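PDB 2PQ7: predicted HD superfamily hydrolase from uncultured Thermotogales bacterium, which probably acts as a metal-dependent hydrolase of the HD superfamily, holding a pair of iron(III) ions in a helical domain. Local coordinates for residues L65-K69 / Y87-L92. Residues are numbered along the deposited sequence; the frame is centred on the assembly and turned at random.
With FE (Fe (III) ion), chain C; FE (Fe (III) ion), chain B.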
ATOM      1  N   LEU A  65      -4.681 -12.316  24.669  1.00 13.93           N
ATOM      2  CA  LEU A  65      -3.730 -12.141  25.761  1.00 12.35           C
ATOM      3  C   LEU A  65      -2.251 -12.248  25.394  1.00 12.22           C
ATOM      4  O   LEU A  65      -1.404 -11.855  26.191  1.00 14.17           O
ATOM      5  CB  LEU A  65      -4.002 -13.157  26.858  1.00 12.96           C
ATOM      6  CG  LEU A  65      -5.321 -12.931  27.582  1.00 12.65           C
ATOM      7  CD1 LEU A  65      -5.577 -14.095  28.537  1.00 18.76           C
ATOM      8  CD2 LEU A  65      -5.375 -11.610  28.281  1.00 16.43           C
ATOM      9  N   HIS A  66      -1.956 -12.656  24.171  1.00 11.59           N
ATOM     10  CA  HIS A  66      -0.553 -13.077  23.906  1.00 11.20           C
ATOM     11  C   HIS A  66       0.476 -11.962  24.060  1.00 12.13           C
ATOM     12  O   HIS A  66       1.559 -12.215  24.509  1.00 13.73           O
ATOM     13  CB  HIS A  66      -0.402 -13.777  22.566  1.00 13.21           C
ATOM     14  CG  HIS A  66      -0.243 -12.862  21.399  1.00 14.51           C
ATOM     15  ND1 HIS A  66      -1.269 -12.108  20.891  1.00 12.48           N
ATOM     16  CD2 HIS A  66       0.838 -12.599  20.626  1.00 13.89           C
ATOM     17  CE1 HIS A  66      -0.821 -11.393  19.867  1.00 12.00           C
ATOM     18  NE2 HIS A  66       0.467 -11.673  19.688  1.00 13.76           N
ATOM     19  N   ASP A  67       0.115 -10.738  23.700  1.00 12.02           N
ATOM     20  CA  ASP A  67       1.003  -9.590  23.829  1.00 11.80           C
ATOM     21  C   ASP A  67       0.557  -8.596  24.925  1.00 12.65           C
ATOM     22  O   ASP A  67       0.997  -7.430  24.893  1.00 13.01           O
ATOM     23  CB  ASP A  67       1.090  -8.885  22.492  1.00 12.57           C
ATOM     24  CG  ASP A  67       2.015  -9.595  21.504  1.00 16.69           C
ATOM     25  OD1 ASP A  67       2.917 -10.409  21.857  1.00 13.67           O
ATOM     26  OD2 ASP A  67       1.883  -9.294  20.280  1.00 15.36           O
ATOM     27  N   ILE A  68      -0.248  -9.063  25.898  1.00 14.10           N
ATOM     28  CA  ILE A  68      -0.774  -8.154  26.905  1.00 15.93           C
ATOM     29  C   ILE A  68       0.332  -7.577  27.787  1.00 13.35           C
ATOM     30  O   ILE A  68       0.192  -6.474  28.296  1.00 12.42           O
ATOM     31  CB  ILE A  68      -1.917  -8.771  27.712  1.00 14.89           C
ATOM     32  CG1 ILE A  68      -2.800  -7.647  28.324  1.00 14.92           C
ATOM     33  CG2 ILE A  68      -1.414  -9.755  28.789  1.00 15.08           C
ATOM     34  CD1 ILE A  68      -3.941  -8.138  29.155  1.00 19.45           C
ATOM     35  N   LYS A  69       1.497  -8.255  27.832  1.00 13.56           N
ATOM     36  CA  LYS A  69       2.605  -7.768  28.611  1.00 13.04           C
ATOM     37  C   LYS A  69       3.662  -7.097  27.731  1.00 12.79           C
ATOM     38  O   LYS A  69       4.788  -6.806  28.194  1.00 13.20           O
ATOM     39  CB  LYS A  69       3.171  -8.855  29.509  1.00 13.66           C
ATOM     40  CG  LYS A  69       2.290  -9.221  30.661  1.00 12.42           C
ATOM     41  CD  LYS A  69       2.367  -8.169  31.762  1.00 16.75           C
ATOM     42  CE  LYS A  69       1.416  -8.568  32.872  1.00 23.21           C
ATOM     43  NZ  LYS A  69       1.560  -7.661  34.029  1.00 22.68           N
ATOM     44  N   TYR A  87       0.511 -14.130  33.622  1.00 12.07           N
ATOM     45  CA  TYR A  87      -0.686 -13.302  33.767  1.00 12.69           C
ATOM     46  C   TYR A  87      -1.910 -14.122  33.407  1.00 14.70           C
ATOM     47  O   TYR A  87      -2.919 -14.113  34.144  1.00 13.24           O
ATOM     48  CB  TYR A  87      -0.605 -12.034  32.903  1.00 13.38           C
ATOM     49  CG  TYR A  87      -1.850 -11.218  33.048  1.00 13.45           C
ATOM     50  CD1 TYR A  87      -2.053 -10.463  34.164  1.00 16.65           C
ATOM     51  CD2 TYR A  87      -2.819 -11.211  32.062  1.00 14.04           C
ATOM     52  CE1 TYR A  87      -3.233  -9.736  34.337  1.00 16.24           C
ATOM     53  CE2 TYR A  87      -4.033 -10.510  32.232  1.00 16.76           C
ATOM     54  CZ  TYR A  87      -4.204  -9.772  33.345  1.00 19.05           C
ATOM     55  OH  TYR A  87      -5.406  -9.074  33.488  1.00 19.09           O
ATOM     56  N   ALA A  88      -1.904 -14.808  32.279  1.00 11.87           N
ATOM     57  CA  ALA A  88      -3.053 -15.643  31.898  1.00 12.75           C
ATOM     58  C   ALA A  88      -3.375 -16.695  32.926  1.00 15.16           C
ATOM     59  O   ALA A  88      -4.519 -16.984  33.224  1.00 14.11           O
ATOM     60  CB  ALA A  88      -2.793 -16.253  30.542  1.00 14.24           C
ATOM     61  N   SER A  89      -2.352 -17.296  33.516  0.50 12.47           N
ATOM     62  CA  SER A  89      -2.563 -18.292  34.585  0.50 13.07           C
ATOM     63  C   SER A  89      -3.188 -17.743  35.849  0.50 14.12           C
ATOM     64  O   SER A  89      -3.743 -18.494  36.641  0.50 15.97           O
ATOM     65  CB  SER A  89      -1.233 -18.952  34.963  0.50 14.39           C
ATOM     66  OG  SER A  89      -0.755 -19.704  33.895  0.50 12.35           O
ATOM     67  N   GLY A  90      -3.011 -16.462  36.089  1.00 13.46           N
ATOM     68  CA  GLY A  90      -3.654 -15.835  37.205  1.00 16.56           C
ATOM     69  C   GLY A  90      -5.056 -15.352  36.901  1.00 16.90           C
ATOM     70  O   GLY A  90      -5.961 -15.550  37.672  1.00 17.91           O
ATOM     71  N   LEU A  91      -5.229 -14.748  35.734  1.00 15.52           N
ATOM     72  CA  LEU A  91      -6.512 -14.137  35.369  1.00 16.58           C
ATOM     73  C   LEU A  91      -7.588 -15.180  35.074  1.00 17.01           C
ATOM     74  O   LEU A  91      -8.694 -15.102  35.583  1.00 15.99           O
ATOM     75  CB  LEU A  91      -6.355 -13.261  34.124  1.00 16.62           C
ATOM     76  CG  LEU A  91      -7.678 -12.746  33.510  1.00 14.46           C
ATOM     77  CD1 LEU A  91      -8.232 -11.692  34.458  1.00 18.14           C
ATOM     78  CD2 LEU A  91      -7.439 -12.156  32.165  1.00 17.19           C
ATOM     79  N   LEU A  92      -7.302 -16.128  34.209  1.00 13.35           N
ATOM     80  CA  LEU A  92      -8.274 -17.035  33.676  1.00 13.89           C
ATOM     81  C   LEU A  92      -9.039 -17.914  34.683  1.00 15.73           C
ATOM     82  O   LEU A  92     -10.258 -18.119  34.527  1.00 17.04           O
ATOM     83  CB  LEU A  92      -7.726 -17.851  32.507  1.00 14.94           C
ATOM     84  CG  LEU A  92      -7.381 -16.991  31.267  1.00 15.28           C
ATOM     85  CD1 LEU A  92      -6.749 -17.865  30.182  1.00 15.33           C
ATOM     86  CD2 LEU A  92      -8.628 -16.169  30.731  1.00 16.33           C
TER
HETATM   87 FE    FE C 221       2.049 -10.546  18.592  1.00 17.09          FE
HETATM   88 FE    FE B 220       4.553 -11.226  21.042  1.00 16.80          FE
HETATM   89  O   HOH W   1       3.581 -11.712  19.362  1.00 18.77           O
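Leu65, Ile68 and Lys69 meet residues 87-92 on helix 80-91 through apolar surface alone, while the two residues between Leu65 and Ile68, His66 and Asp67, turn to the metals: a compact example of a turn whose outer side chains pack and whose inner ones coordinate. The packing centres on Tyr87. Ile68 crosses the tyrosine at roughly a right angle, with CG2 3.8 Å from Tyr87 CD2 and its other branch ending at CD1, 3.9 Å from Tyr87 CE2. The tyrosine ring is extended toward both Ile68 branches because Tyr87 CG stands anti to its own backbone N (chi1 179°). Leu65 comes to the ring at its edge, its CD2 4.3 Å from Tyr87 CE2, and the same methyl lies near Leu91. Its second methyl, CD1, rests 4.1 Å from Ala88 CB and also touches Leu92 CD1. Lys69, just after the turn at the N-cap of the next helix, contributes aliphatic chain rather than charge: a bend at chi2 (-77°) carries CE to 4.0 Å from Tyr87 CB.

No hydrogen bond spans the two segments. Backbone bonding is internal, Ile68 N to Leu65 O closing a type I turn that directs His66 and Asp67 away from the helix. There His66 NE2 binds one iron at 2.2 Å, and its ND1 is hydrogen-bonded to Ala63 O, which helps fix the ring's rotation. The Asp67 carboxylate bridges the pair, OD2 to the iron shared with His66 and OD1, at 2.0 Å, to the second; a water also joins both. His66 and Asp67 are the central pair of the family's H...HD...D motif, whose His37 and Asp132 also bind the first iron; His80 and His112 bind the second.

The turn links helix 56-65 to helix 70-76. Helix 14-25 packs on Ile68 and Tyr87, whereas helix 99-111 touches Leu65, Ala88 and Leu92.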